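Two-component system sensor histidine kinase (Bacteroides thetaiotaomicron, PDB 3OTT) probably senses an extracellular signal and relays it by transferring phosphate from ATP to a protein histidine, this chain being the propeller-rich extracellular part of the receptor. Local coordinates at residues F330-S333 and Y337-G340; Q385-T390 and I394-Y399; D480-V485 and N542-S547; S601-P606 and C610-G615. All coordinates share one frame; numbering follows the deposited sequence.

Contact 1 of 4, residues F330-S333 and Y337-G340; sequences FRDS and YWFG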
loop_
_atom_site.group_PDB
_atom_site.type_symbol
_atom_site.label_atom_id
_atom_site.label_comp_id
_atom_site.label_asym_id
_atom_site.label_seq_id
_atom_site.Cartn_x
_atom_site.Cartn_y
_atom_site.Cartn_z
ATOM N N PHE B 330 6.277 -20.207 -11.478
ATOM C CA PHE B 330 6.162 -21.626 -11.307
ATOM C C PHE B 330 4.929 -21.928 -10.484
ATOM O O PHE B 330 4.567 -21.194 -9.584
ATOM C CB PHE B 330 7.416 -22.182 -10.634
ATOM C CG PHE B 330 7.510 -23.693 -10.690
ATOM C CD1 PHE B 330 7.965 -24.334 -11.850
ATOM C CD2 PHE B 330 7.135 -24.481 -9.565
ATOM C CE1 PHE B 330 8.046 -25.766 -11.896
ATOM C CE2 PHE B 330 7.193 -25.886 -9.598
ATOM C CZ PHE B 330 7.629 -26.534 -10.763
ATOM N N ARG B 331 4.247 -22.990 -10.819
ATOM C CA ARG B 331 3.147 -23.485 -9.990
ATOM C C ARG B 331 3.496 -24.947 -9.619
ATOM O O ARG B 331 3.774 -25.763 -10.494
ATOM C CB ARG B 331 1.827 -23.435 -10.778
ATOM C CG ARG B 331 0.598 -23.557 -9.902
ATOM C CD ARG B 331 -0.603 -23.959 -10.651
ATOM N NE ARG B 331 -1.774 -23.837 -9.805
ATOM C CZ ARG B 331 -2.970 -24.320 -10.154
ATOM N NH1 ARG B 331 -3.082 -24.946 -11.314
ATOM N NH2 ARG B 331 -4.035 -24.186 -9.362
ATOM N N ASP B 332 3.492 -25.281 -8.324
ATOM C CA ASP B 332 3.924 -26.597 -7.930
ATOM C C ASP B 332 2.849 -27.682 -8.025
ATOM O O ASP B 332 1.671 -27.397 -8.250
ATOM C CB ASP B 332 4.638 -26.585 -6.569
ATOM C CG ASP B 332 3.729 -26.304 -5.443
ATOM O OD1 ASP B 332 2.490 -26.431 -5.596
ATOM O OD2 ASP B 332 4.268 -25.936 -4.376
ATOM N N SER B 333 3.287 -28.920 -7.846
ATOM C CA SER B 333 2.408 -30.078 -7.834
ATOM C C SER B 333 1.276 -29.946 -6.783
ATOM O O SER B 333 0.200 -30.363 -7.079
ATOM C CB SER B 333 3.208 -31.391 -7.729
ATOM O OG SER B 333 3.834 -31.493 -6.451
ATOM N N TYR B 337 1.265 -21.168 -6.324
ATOM C CA TYR B 337 2.000 -20.405 -7.307
ATOM C C TYR B 337 3.217 -19.840 -6.633
ATOM O O TYR B 337 3.151 -19.507 -5.466
ATOM C CB TYR B 337 1.136 -19.264 -7.846
ATOM C CG TYR B 337 -0.065 -19.749 -8.595
ATOM C CD1 TYR B 337 -1.256 -20.080 -7.942
ATOM C CD2 TYR B 337 -0.019 -19.856 -9.987
ATOM C CE1 TYR B 337 -2.382 -20.513 -8.690
ATOM C CE2 TYR B 337 -1.087 -20.276 -10.705
ATOM C CZ TYR B 337 -2.262 -20.605 -10.076
ATOM O OH TYR B 337 -3.298 -21.019 -10.885
ATOM N N TRP B 338 4.326 -19.750 -7.378
ATOM C CA TRP B 338 5.569 -19.224 -6.874
ATOM C C TRP B 338 6.127 -18.277 -7.931
ATOM O O TRP B 338 6.647 -18.728 -8.968
ATOM C CB TRP B 338 6.576 -20.336 -6.666
ATOM C CG TRP B 338 6.271 -21.309 -5.571
ATOM C CD1 TRP B 338 5.665 -22.537 -5.687
ATOM C CD2 TRP B 338 6.633 -21.171 -4.201
ATOM N NE1 TRP B 338 5.591 -23.151 -4.457
ATOM C CE2 TRP B 338 6.174 -22.328 -3.527
ATOM C CE3 TRP B 338 7.256 -20.155 -3.464
ATOM C CZ2 TRP B 338 6.401 -22.529 -2.165
ATOM C CZ3 TRP B 338 7.441 -20.335 -2.147
ATOM C CH2 TRP B 338 7.040 -21.529 -1.500
ATOM N N PHE B 339 6.002 -16.980 -7.637
ATOM C CA PHE B 339 6.359 -15.917 -8.544
ATOM C C PHE B 339 7.462 -15.114 -7.839
ATOM O O PHE B 339 7.234 -14.485 -6.779
ATOM C CB PHE B 339 5.153 -15.034 -8.750
ATOM C CG PHE B 339 4.152 -15.572 -9.742
ATOM C CD1 PHE B 339 4.089 -16.933 -10.041
ATOM C CD2 PHE B 339 3.250 -14.698 -10.360
ATOM C CE1 PHE B 339 3.179 -17.409 -10.955
ATOM C CE2 PHE B 339 2.325 -15.166 -11.271
ATOM C CZ PHE B 339 2.299 -16.559 -11.572
ATOM N N GLY B 340 8.661 -15.155 -8.422
ATOM C CA GLY B 340 9.854 -14.519 -7.805
ATOM C C GLY B 340 10.649 -13.734 -8.843
ATOM O O GLY B 340 10.482 -13.901 -10.078
#

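Contact 2 of 4, residues Q385-T390 and I394-Y399; sequences QLWIAT and INRYDY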
loop_
_atom_site.group_PDB
_atom_site.type_symbol
_atom_site.label_atom_id
_atom_site.label_comp_id
_atom_site.label_asym_id
_atom_site.label_seq_id
_atom_site.Cartn_x
_atom_site.Cartn_y
_atom_site.Cartn_z
ATOM N N GLN B 385 9.955 -32.103 -4.117
ATOM C CA GLN B 385 10.564 -31.115 -3.251
ATOM C C GLN B 385 10.832 -29.835 -4.098
ATOM O O GLN B 385 11.299 -29.896 -5.238
ATOM C CB GLN B 385 11.866 -31.657 -2.668
ATOM C CG GLN B 385 11.783 -32.913 -1.739
ATOM C CD GLN B 385 11.253 -32.563 -0.368
ATOM O OE1 GLN B 385 11.770 -31.661 0.307
ATOM N NE2 GLN B 385 10.186 -33.240 0.041
ATOM N N LEU B 386 10.569 -28.679 -3.499
ATOM C CA LEU B 386 10.656 -27.417 -4.178
ATOM C C LEU B 386 12.085 -26.823 -3.971
ATOM O O LEU B 386 12.481 -26.601 -2.831
ATOM C CB LEU B 386 9.600 -26.490 -3.585
ATOM C CG LEU B 386 9.188 -25.241 -4.401
ATOM C CD1 LEU B 386 10.159 -24.168 -4.271
ATOM C CD2 LEU B 386 8.983 -25.541 -5.881
ATOM N N TRP B 387 12.821 -26.593 -5.057
ATOM C CA TRP B 387 14.122 -25.952 -4.967
ATOM C C TRP B 387 14.183 -24.541 -5.629
ATOM O O TRP B 387 13.507 -24.300 -6.622
ATOM C CB TRP B 387 15.178 -26.796 -5.615
ATOM C CG TRP B 387 15.348 -28.189 -4.971
ATOM C CD1 TRP B 387 14.664 -29.303 -5.299
ATOM C CD2 TRP B 387 16.308 -28.583 -3.987
ATOM N NE1 TRP B 387 15.096 -30.358 -4.574
ATOM C CE2 TRP B 387 16.117 -29.955 -3.759
ATOM C CE3 TRP B 387 17.324 -27.919 -3.293
ATOM C CZ2 TRP B 387 16.879 -30.673 -2.860
ATOM C CZ3 TRP B 387 18.079 -28.614 -2.406
ATOM C CH2 TRP B 387 17.856 -29.988 -2.184
ATOM N N ILE B 388 14.989 -23.621 -5.085
ATOM C CA ILE B 388 15.137 -22.328 -5.745
ATOM C C ILE B 388 16.633 -22.029 -5.911
ATOM O O ILE B 388 17.457 -22.414 -5.032
ATOM C CB ILE B 388 14.359 -21.174 -5.036
ATOM C CG1 ILE B 388 14.802 -21.076 -3.592
ATOM C CG2 ILE B 388 12.753 -21.390 -5.064
ATOM C CD1 ILE B 388 14.507 -19.678 -2.982
ATOM N N ALA B 389 16.985 -21.394 -7.028
ATOM C CA ALA B 389 18.343 -20.957 -7.198
ATOM C C ALA B 389 18.324 -19.455 -7.027
ATOM O O ALA B 389 17.417 -18.756 -7.577
ATOM C CB ALA B 389 18.898 -21.363 -8.614
ATOM N N THR B 390 19.308 -18.962 -6.266
ATOM C CA THR B 390 19.409 -17.536 -5.954
ATOM C C THR B 390 20.868 -17.061 -5.923
ATOM O O THR B 390 21.781 -17.901 -6.021
ATOM C CB THR B 390 18.790 -17.179 -4.550
ATOM O OG1 THR B 390 19.724 -17.464 -3.515
ATOM C CG2 THR B 390 17.419 -17.832 -4.273
ATOM N N ILE B 394 21.581 -22.153 -3.138
ATOM C CA ILE B 394 20.364 -22.868 -3.376
ATOM C C ILE B 394 19.596 -23.115 -2.079
ATOM O O ILE B 394 20.171 -23.264 -1.017
ATOM C CB ILE B 394 20.628 -24.193 -4.115
ATOM C CG1 ILE B 394 21.592 -25.118 -3.356
ATOM C CG2 ILE B 394 21.256 -23.910 -5.429
ATOM C CD1 ILE B 394 21.387 -26.615 -3.751
ATOM N N ASN B 395 18.282 -23.132 -2.171
ATOM C CA ASN B 395 17.462 -23.445 -1.017
ATOM C C ASN B 395 16.407 -24.491 -1.352
ATOM O O ASN B 395 15.963 -24.585 -2.504
ATOM C CB ASN B 395 16.740 -22.198 -0.557
ATOM C CG ASN B 395 17.675 -21.107 -0.064
ATOM O OD1 ASN B 395 17.928 -21.019 1.108
ATOM N ND2 ASN B 395 18.130 -20.239 -0.957
ATOM N N ARG B 396 15.979 -25.237 -0.324
ATOM C CA ARG B 396 14.914 -26.193 -0.440
ATOM C C ARG B 396 13.746 -25.766 0.458
ATOM O O ARG B 396 13.973 -25.405 1.605
ATOM C CB ARG B 396 15.421 -27.571 0.009
ATOM C CG ARG B 396 14.330 -28.667 0.103
ATOM C CD ARG B 396 14.888 -30.112 0.358
ATOM N NE ARG B 396 15.381 -30.276 1.725
ATOM C CZ ARG B 396 14.594 -30.360 2.809
ATOM N NH1 ARG B 396 13.276 -30.321 2.695
ATOM N NH2 ARG B 396 15.124 -30.473 4.010
ATOM N N TYR B 397 12.514 -25.842 -0.032
ATOM C CA TYR B 397 11.378 -25.475 0.817
ATOM C C TYR B 397 10.962 -26.597 1.734
ATOM O O TYR B 397 10.880 -27.731 1.301
ATOM C CB TYR B 397 10.160 -25.121 0.001
ATOM C CG TYR B 397 9.089 -24.326 0.733
ATOM C CD1 TYR B 397 9.391 -23.082 1.371
ATOM C CD2 TYR B 397 7.752 -24.767 0.734
ATOM C CE1 TYR B 397 8.406 -22.344 1.969
ATOM C CE2 TYR B 397 6.766 -24.034 1.332
ATOM C CZ TYR B 397 7.082 -22.826 1.962
ATOM O OH TYR B 397 6.071 -22.091 2.572
ATOM N N ASP B 398 10.677 -26.252 2.981
ATOM C CA ASP B 398 9.962 -27.124 3.891
ATOM C C ASP B 398 8.484 -26.675 4.014
ATOM O O ASP B 398 8.156 -25.783 4.780
ATOM C CB ASP B 398 10.641 -27.085 5.246
ATOM C CG ASP B 398 10.156 -28.184 6.175
ATOM O OD1 ASP B 398 8.914 -28.446 6.239
ATOM O OD2 ASP B 398 11.041 -28.757 6.857
ATOM N N TYR B 399 7.593 -27.281 3.237
ATOM C CA TYR B 399 6.148 -27.081 3.373
ATOM C C TYR B 399 5.562 -27.125 4.787
ATOM O O TYR B 399 4.586 -26.459 5.061
ATOM C CB TYR B 399 5.432 -28.122 2.515
ATOM C CG TYR B 399 5.587 -27.826 1.049
ATOM C CD1 TYR B 399 4.772 -26.856 0.419
ATOM C CD2 TYR B 399 6.568 -28.479 0.288
ATOM C CE1 TYR B 399 4.923 -26.549 -0.947
ATOM C CE2 TYR B 399 6.729 -28.181 -1.101
ATOM C CZ TYR B 399 5.892 -27.217 -1.681
ATOM O OH TYR B 399 6.035 -26.926 -2.997
HETATM O O HOH W 1 10.292 -29.013 -0.911
#

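Contact 3 of 4, residues D480-V485 and N542-S547; sequences DNEGNV and NPKDES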
loop_
_atom_site.group_PDB
_atom_site.type_symbol
_atom_site.label_atom_id
_atom_site.label_comp_id
_atom_site.label_asym_id
_atom_site.label_seq_id
_atom_site.Cartn_x
_atom_site.Cartn_y
_atom_site.Cartn_z
ATOM N N ASP B 480 18.418 -33.781 -22.049
ATOM C CA ASP B 480 17.819 -34.437 -23.212
ATOM C C ASP B 480 16.831 -35.492 -22.860
ATOM O O ASP B 480 16.715 -35.836 -21.695
ATOM C CB ASP B 480 18.945 -35.317 -23.855
ATOM C CG ASP B 480 19.384 -34.763 -25.091
ATOM O OD1 ASP B 480 18.587 -33.904 -25.568
ATOM O OD2 ASP B 480 20.484 -35.105 -25.559
ATOM N N ASN B 481 16.239 -36.096 -23.892
ATOM C CA ASN B 481 15.630 -37.400 -23.780
ATOM C C ASN B 481 16.542 -38.432 -24.380
ATOM O O ASN B 481 16.083 -39.487 -24.738
ATOM C CB ASN B 481 14.288 -37.475 -24.524
ATOM C CG ASN B 481 13.280 -36.476 -24.001
ATOM O OD1 ASN B 481 12.561 -35.845 -24.782
ATOM N ND2 ASN B 481 13.226 -36.313 -22.679
ATOM N N GLU B 482 17.819 -38.095 -24.512
ATOM C CA GLU B 482 18.808 -38.937 -25.116
ATOM C C GLU B 482 19.956 -39.197 -24.125
ATOM O O GLU B 482 21.014 -39.656 -24.520
ATOM C CB GLU B 482 19.340 -38.303 -26.446
ATOM C CG GLU B 482 18.297 -38.149 -27.560
ATOM C CD GLU B 482 17.631 -39.511 -27.982
ATOM O OE1 GLU B 482 18.317 -40.575 -27.990
ATOM O OE2 GLU B 482 16.416 -39.527 -28.303
ATOM N N GLY B 483 19.718 -38.929 -22.846
ATOM C CA GLY B 483 20.743 -39.027 -21.827
ATOM C C GLY B 483 21.897 -37.995 -21.850
ATOM O O GLY B 483 22.993 -38.342 -21.394
ATOM N N ASN B 484 21.692 -36.766 -22.359
ATOM C CA ASN B 484 22.737 -35.713 -22.305
ATOM C C ASN B 484 22.310 -34.504 -21.558
ATOM O O ASN B 484 21.138 -34.286 -21.381
ATOM C CB ASN B 484 23.092 -35.174 -23.705
ATOM C CG ASN B 484 23.515 -36.257 -24.643
ATOM O OD1 ASN B 484 24.508 -36.925 -24.408
ATOM N ND2 ASN B 484 22.738 -36.457 -25.715
ATOM N N VAL B 485 23.269 -33.656 -21.209
ATOM C CA VAL B 485 22.984 -32.401 -20.555
ATOM C C VAL B 485 23.512 -31.278 -21.449
ATOM O O VAL B 485 24.699 -31.255 -21.826
ATOM C CB VAL B 485 23.617 -32.306 -19.132
ATOM C CG1 VAL B 485 23.233 -30.984 -18.513
ATOM C CG2 VAL B 485 23.146 -33.409 -18.236
ATOM N N ASN B 542 17.685 -30.796 -33.182
ATOM C CA ASN B 542 17.299 -32.162 -32.849
ATOM C C ASN B 542 18.521 -32.964 -32.323
ATOM O O ASN B 542 19.454 -33.236 -33.061
ATOM C CB ASN B 542 16.578 -32.825 -34.032
ATOM C CG ASN B 542 16.161 -34.284 -33.752
ATOM O OD1 ASN B 542 16.576 -34.925 -32.760
ATOM N ND2 ASN B 542 15.356 -34.818 -34.661
ATOM N N PRO B 543 18.505 -33.333 -31.031
ATOM C CA PRO B 543 19.708 -33.861 -30.408
ATOM C C PRO B 543 19.968 -35.295 -30.794
ATOM O O PRO B 543 21.057 -35.776 -30.538
ATOM C CB PRO B 543 19.392 -33.773 -28.887
ATOM C CG PRO B 543 18.070 -33.123 -28.770
ATOM C CD PRO B 543 17.376 -33.257 -30.075
ATOM N N LYS B 544 18.997 -35.986 -31.420
ATOM C CA LYS B 544 19.266 -37.314 -31.978
ATOM C C LYS B 544 20.365 -37.330 -33.015
ATOM O O LYS B 544 21.217 -38.205 -33.005
ATOM C CB LYS B 544 18.004 -37.967 -32.583
ATOM C CG LYS B 544 16.963 -38.405 -31.558
ATOM C CD LYS B 544 15.682 -38.917 -32.219
ATOM C CE LYS B 544 14.535 -38.964 -31.166
ATOM N NZ LYS B 544 14.691 -40.179 -30.297
ATOM N N ASP B 545 20.270 -36.428 -33.979
ATOM C CA ASP B 545 21.207 -36.396 -35.097
ATOM C C ASP B 545 22.050 -35.098 -35.120
ATOM O O ASP B 545 22.849 -34.893 -36.038
ATOM C CB ASP B 545 20.457 -36.556 -36.423
ATOM C CG ASP B 545 19.535 -35.383 -36.731
ATOM O OD1 ASP B 545 19.180 -34.601 -35.812
ATOM O OD2 ASP B 545 19.128 -35.234 -37.911
ATOM N N GLU B 546 21.797 -34.229 -34.140
ATOM C CA GLU B 546 22.487 -32.942 -33.978
ATOM C C GLU B 546 22.270 -32.028 -35.195
ATOM O O GLU B 546 23.157 -31.266 -35.612
ATOM C CB GLU B 546 23.967 -33.171 -33.639
ATOM C CG GLU B 546 24.101 -33.660 -32.191
ATOM C CD GLU B 546 25.516 -34.126 -31.816
ATOM O OE1 GLU B 546 26.485 -33.998 -32.619
ATOM O OE2 GLU B 546 25.650 -34.626 -30.675
ATOM N N SER B 547 21.081 -32.161 -35.763
ATOM C CA SER B 547 20.601 -31.354 -36.849
ATOM C C SER B 547 19.963 -30.099 -36.306
ATOM O O SER B 547 19.558 -30.041 -35.151
ATOM C CB SER B 547 19.454 -32.092 -37.540
ATOM O OG SER B 547 19.454 -31.742 -38.901
#

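Contact 4 of 4, residues S601-P606 and C610-G615; sequences SLLFDP and CVYLGG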
loop_
_atom_site.group_PDB
_atom_site.type_symbol
_atom_site.label_atom_id
_atom_site.label_comp_id
_atom_site.label_asym_id
_atom_site.label_seq_id
_atom_site.Cartn_x
_atom_site.Cartn_y
_atom_site.Cartn_z
ATOM N N SER B 601 9.407 -12.867 -17.834
ATOM C CA SER B 601 9.107 -14.189 -17.299
ATOM C C SER B 601 7.876 -14.784 -17.986
ATOM O O SER B 601 6.931 -14.057 -18.261
ATOM C CB SER B 601 8.757 -14.003 -15.800
ATOM O OG SER B 601 8.997 -15.257 -15.236
ATOM N N LEU B 602 7.855 -16.078 -18.238
ATOM C CA LEU B 602 6.645 -16.713 -18.841
ATOM C C LEU B 602 6.300 -18.101 -18.195
ATOM O O LEU B 602 7.210 -18.855 -17.849
ATOM C CB LEU B 602 6.776 -16.880 -20.376
ATOM C CG LEU B 602 6.952 -15.682 -21.337
ATOM C CD1 LEU B 602 7.552 -16.112 -22.696
ATOM C CD2 LEU B 602 5.651 -14.847 -21.590
ATOM N N LEU B 603 5.012 -18.421 -18.037
ATOM C CA LEU B 603 4.607 -19.723 -17.506
ATOM C C LEU B 603 3.302 -20.188 -18.137
ATOM O O LEU B 603 2.255 -19.504 -18.052
ATOM C CB LEU B 603 4.420 -19.672 -15.977
ATOM C CG LEU B 603 3.871 -20.947 -15.241
ATOM C CD1 LEU B 603 4.878 -22.114 -15.245
ATOM C CD2 LEU B 603 3.441 -20.693 -13.814
ATOM N N PHE B 604 3.353 -21.361 -18.765
ATOM C CA PHE B 604 2.154 -22.029 -19.220
ATOM C C PHE B 604 1.599 -22.942 -18.132
ATOM O O PHE B 604 2.298 -23.839 -17.689
ATOM C CB PHE B 604 2.495 -22.885 -20.425
ATOM C CG PHE B 604 1.318 -23.640 -20.980
ATOM C CD1 PHE B 604 0.083 -23.028 -21.145
ATOM C CD2 PHE B 604 1.458 -24.984 -21.368
ATOM C CE1 PHE B 604 -1.044 -23.759 -21.670
ATOM C CE2 PHE B 604 0.350 -25.707 -21.882
ATOM C CZ PHE B 604 -0.896 -25.086 -22.005
ATOM N N ASP B 605 0.351 -22.719 -17.713
ATOM C CA ASP B 605 -0.369 -23.643 -16.804
ATOM C C ASP B 605 -1.353 -24.517 -17.595
ATOM O O ASP B 605 -2.406 -24.035 -18.010
ATOM C CB ASP B 605 -1.133 -22.909 -15.688
ATOM C CG ASP B 605 -1.673 -23.895 -14.567
ATOM O OD1 ASP B 605 -1.125 -25.023 -14.348
ATOM O OD2 ASP B 605 -2.640 -23.503 -13.875
ATOM N N PRO B 606 -1.010 -25.799 -17.804
ATOM C CA PRO B 606 -1.852 -26.673 -18.619
ATOM C C PRO B 606 -3.227 -26.911 -17.999
ATOM O O PRO B 606 -4.192 -27.041 -18.735
ATOM C CB PRO B 606 -1.054 -27.990 -18.695
ATOM C CG PRO B 606 0.306 -27.664 -18.324
ATOM C CD PRO B 606 0.210 -26.488 -17.355
ATOM N N CYS B 610 -3.928 -21.467 -19.480
ATOM C CA CYS B 610 -3.571 -20.068 -19.606
ATOM C C CYS B 610 -2.068 -19.816 -19.433
ATOM O O CYS B 610 -1.324 -20.697 -19.013
ATOM C CB CYS B 610 -4.380 -19.254 -18.623
ATOM S SG CYS B 610 -3.861 -19.602 -16.998
ATOM N N VAL B 611 -1.636 -18.610 -19.796
ATOM C CA VAL B 611 -0.223 -18.198 -19.755
ATOM C C VAL B 611 -0.040 -16.971 -18.848
ATOM O O VAL B 611 -0.760 -15.992 -18.965
ATOM C CB VAL B 611 0.318 -17.889 -21.175
ATOM C CG1 VAL B 611 1.817 -17.450 -21.127
ATOM C CG2 VAL B 611 0.156 -19.097 -22.073
ATOM N N TYR B 612 0.917 -17.062 -17.931
ATOM C CA TYR B 612 1.303 -15.960 -17.033
ATOM C C TYR B 612 2.509 -15.253 -17.613
ATOM O O TYR B 612 3.499 -15.913 -18.000
ATOM C CB TYR B 612 1.626 -16.487 -15.632
ATOM C CG TYR B 612 0.387 -17.103 -15.000
ATOM C CD1 TYR B 612 -0.537 -16.326 -14.292
ATOM C CD2 TYR B 612 0.117 -18.443 -15.139
ATOM C CE1 TYR B 612 -1.679 -16.881 -13.750
ATOM C CE2 TYR B 612 -1.056 -19.023 -14.559
ATOM C CZ TYR B 612 -1.937 -18.235 -13.901
ATOM O OH TYR B 612 -3.060 -18.813 -13.366
ATOM N N LEU B 613 2.440 -13.924 -17.652
ATOM C CA LEU B 613 3.503 -13.159 -18.271
ATOM C C LEU B 613 4.053 -12.189 -17.212
ATOM O O LEU B 613 3.386 -11.233 -16.818
ATOM C CB LEU B 613 2.985 -12.443 -19.503
ATOM C CG LEU B 613 2.366 -13.314 -20.611
ATOM C CD1 LEU B 613 0.822 -13.476 -20.500
ATOM C CD2 LEU B 613 2.734 -12.742 -21.988
ATOM N N GLY B 614 5.231 -12.478 -16.697
ATOM C CA GLY B 614 5.665 -11.766 -15.495
ATOM C C GLY B 614 6.498 -10.607 -15.916
ATOM O O GLY B 614 7.237 -10.677 -16.899
ATOM N N GLY B 615 6.322 -9.500 -15.226
ATOM C CA GLY B 615 6.943 -8.258 -15.631
ATOM C C GLY B 615 7.139 -7.372 -14.440
ATOM O O GLY B 615 7.461 -7.858 -13.372
#

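Contact 1 of 4, residues F330-S333 and Y337-G340
Arg331 crosses one face of the Tyr337 ring at a slant, each part of its side chain meeting a different part. CB starts near the rim, 4.1 Å from Tyr337 CD2. CG sits above the face, 3.9 Å from the ring centroid, a CH-pi contact. The extended chain, with CG anti to the backbone N (chi1 -164°), then carries CD to 3.7 Å from Tyr337 CE2 and NE to 3.3 Å from Tyr337 CZ. At the tip the guanidinium tilts 22° from the ring plane, with Tyr337 OH over one of its faces; NE gives its hydrogen to Gly335 O and NH1 forms a salt bridge with Asp605. With an alanine there, this face of Tyr337 would probably lose its cover and Asp605 this salt-bridge partner. The two segments belong to a beta hairpin, the first two strands of a propeller blade, pinned by Trp338 N to Phe330 O at 2.6 Å and a weak return bond. On the Phe330 and Trp338 face, Trp338 NE1 donates to Asp332 OD2 at 3.1 Å, nearly straight at 166°; the oxygen lies in the indole plane but is met from above its own carboxylate, and Tyr399 OH is probably its second partner.

Contact 2 of 4, residues Q385-T390 and I394-Y399
Antiparallel backbone bonds join Ile388 to Asn395 in both directions and Tyr397 N to Leu386 O at 2.9 Å, between short strand axes 4.8 Å apart and inclined at 151°. This is the hairpin of the second and third strands of a beta-propeller blade. On one face of it Arg396 CB stands over the six-membered ring of Trp387, 3.9 Å from its centroid, and Arg396 CD follows at 3.8 Å from Trp387 CZ2. The chain then bends at chi3 (72°), which turns the guanidinium 75° from the indole plane and points NH1 at Gln385 OE1, a hydrogen bond of 3.1 Å that is well short of straight. Tyr407 OH takes the NE hydrogen, while Asp381 accepts from Trp387 NE1. A serine in place of the arginine would probably strip the Trp387 face of this aliphatic cover and Gln385 OE1 of its guanidinium donor. On the other face Ile388 CG1 packs against Asn395 CB, and Leu386 CB touches Tyr399 OH at 3.6 Å; that hydroxyl is probably hydrogen-bonded to Asp332 OD2. Beyond the last direct backbone bond a water bridges the strands, accepting from Leu386 N at 2.6 Å and donating to Tyr397 O, also at 2.6 Å.

Contact 3 of 4, residues D480-V485 and N542-S547
Turns from two consecutive propeller blades meet here: residues 480-485, linking the first and second strands of one blade, touch residues 542-547, linking the third and fourth strands of the next, through Glu482 with Lys544 and Asp480 with Pro543. The polar link is a salt bridge, Lys544 NZ to Glu482 OE2 at 2.7 Å, made on the syn side of the carboxylate and 30° out of its plane. Both chains bend to make it, Glu482 at chi2 (-58°) and Lys544 at chi4 (-78°). Lys544 thereby curls beside the oxygen: its CG and its CE each lie 3.5 Å from Glu482 OE2, so two methylenes accompany the ammonium contact. Because both residues also touch a crystal neighbour, this pairing may owe something to the lattice.

Deeper in, Asp480 OD1 rests on the pyrrolidine of Pro543, 3.3 Å from CG and 3.4 Å from CB. The other oxygen, OD2, is gripped from its own blade by Asn484 ND2 at 2.6 Å and by Trp486 NE1, which fixes the carboxylate's rotation. Across the contact, Asn542 OD1 accepts from Lys544 N at 3.0 Å, an Asx turn that sets the base of the lysine, and Asp545 makes a second Asx turn to Ser547 N. Opposite Asn542 the chain sets two residues, Glu546 and Ser547, which makes a G1 beta bulge. An aspartate after the first strand, bonded to a tryptophan six residues on in the second, recurs in Asp332 with Trp338 and again at Trp387, a repeated feature of several blades, consistent with the two-component regulator propeller repeat.

Contact 4 of 4, residues S601-P606 and C610-G615
Leu602 and Leu613 each hold CG anti to their own carbonyl carbon (chi1 -61° and -58°), and the two branches converge on the same face of the sheet, with Leu602 CD2 3.6 Å from Leu613 CD2. Tyr612 has the same setting (chi1 -64°) on the other face, where it brings its ring edge to Asp605: Tyr612 CE2 lies 4.0 Å from Asp605 CB, close to the ring plane. The same edge passes Leu603 O. Further along the leucine face Phe604 and Val611 cross at about a right angle, with Phe604 CD1 4.0 Å from Val611 CG2 and 3.5 Å from Cys610 O.

The backbones pair as an antiparallel beta hairpin, the two inner strands of a propeller blade whose outermost strand, 310-313, comes from far earlier in the chain, so this blade carries the velcro closure of the ring. Leu603 and Tyr612 form a hydrogen-bonded pair, Leu603 N to Tyr612 O at 2.9 Å and Tyr612 N to Leu603 O at 2.8 Å. Near the turn Asp605 N reaches Cys610 O at 2.9 Å, while the return bond is weak. At the opposite end Gly614 N donates to Ser601 O at 2.8 Å from above the carbonyl plane, again with a weak return; a beta carbon on Gly614 would run into Ser601 CB, which suggests why the strands pack closely at a glycine.

Leu602 and Val611 press on strands 561-567 and 570-575 of the preceding blade. From the other face Ser601, Leu603 and Tyr612 reach Leu329 of strand 326-331, and the Asp605 carboxylate forms a salt bridge with Arg331.

In the fold
The four contacts follow one another along the chain within the second beta-propeller. Contacts 1, 2 and 4 lie in three adjacent blades, contact 1 in the middle: its centre is about 10 Å from that of contact 4 and about 11 Å from that of contact 2, which are themselves about 20 Å apart and do not touch. Arg331 NH1 to Asp605 OD2 (3.0 Å) ties contact 1 to contact 4, and a probable hydrogen bond between Asp332 OD2 and Tyr399 OH ties it to contact 2. The centre of contact 3 is about 27 to 28 Å from the other centres, between two further blades. Residues some 270 positions apart thus meet where the ring closes.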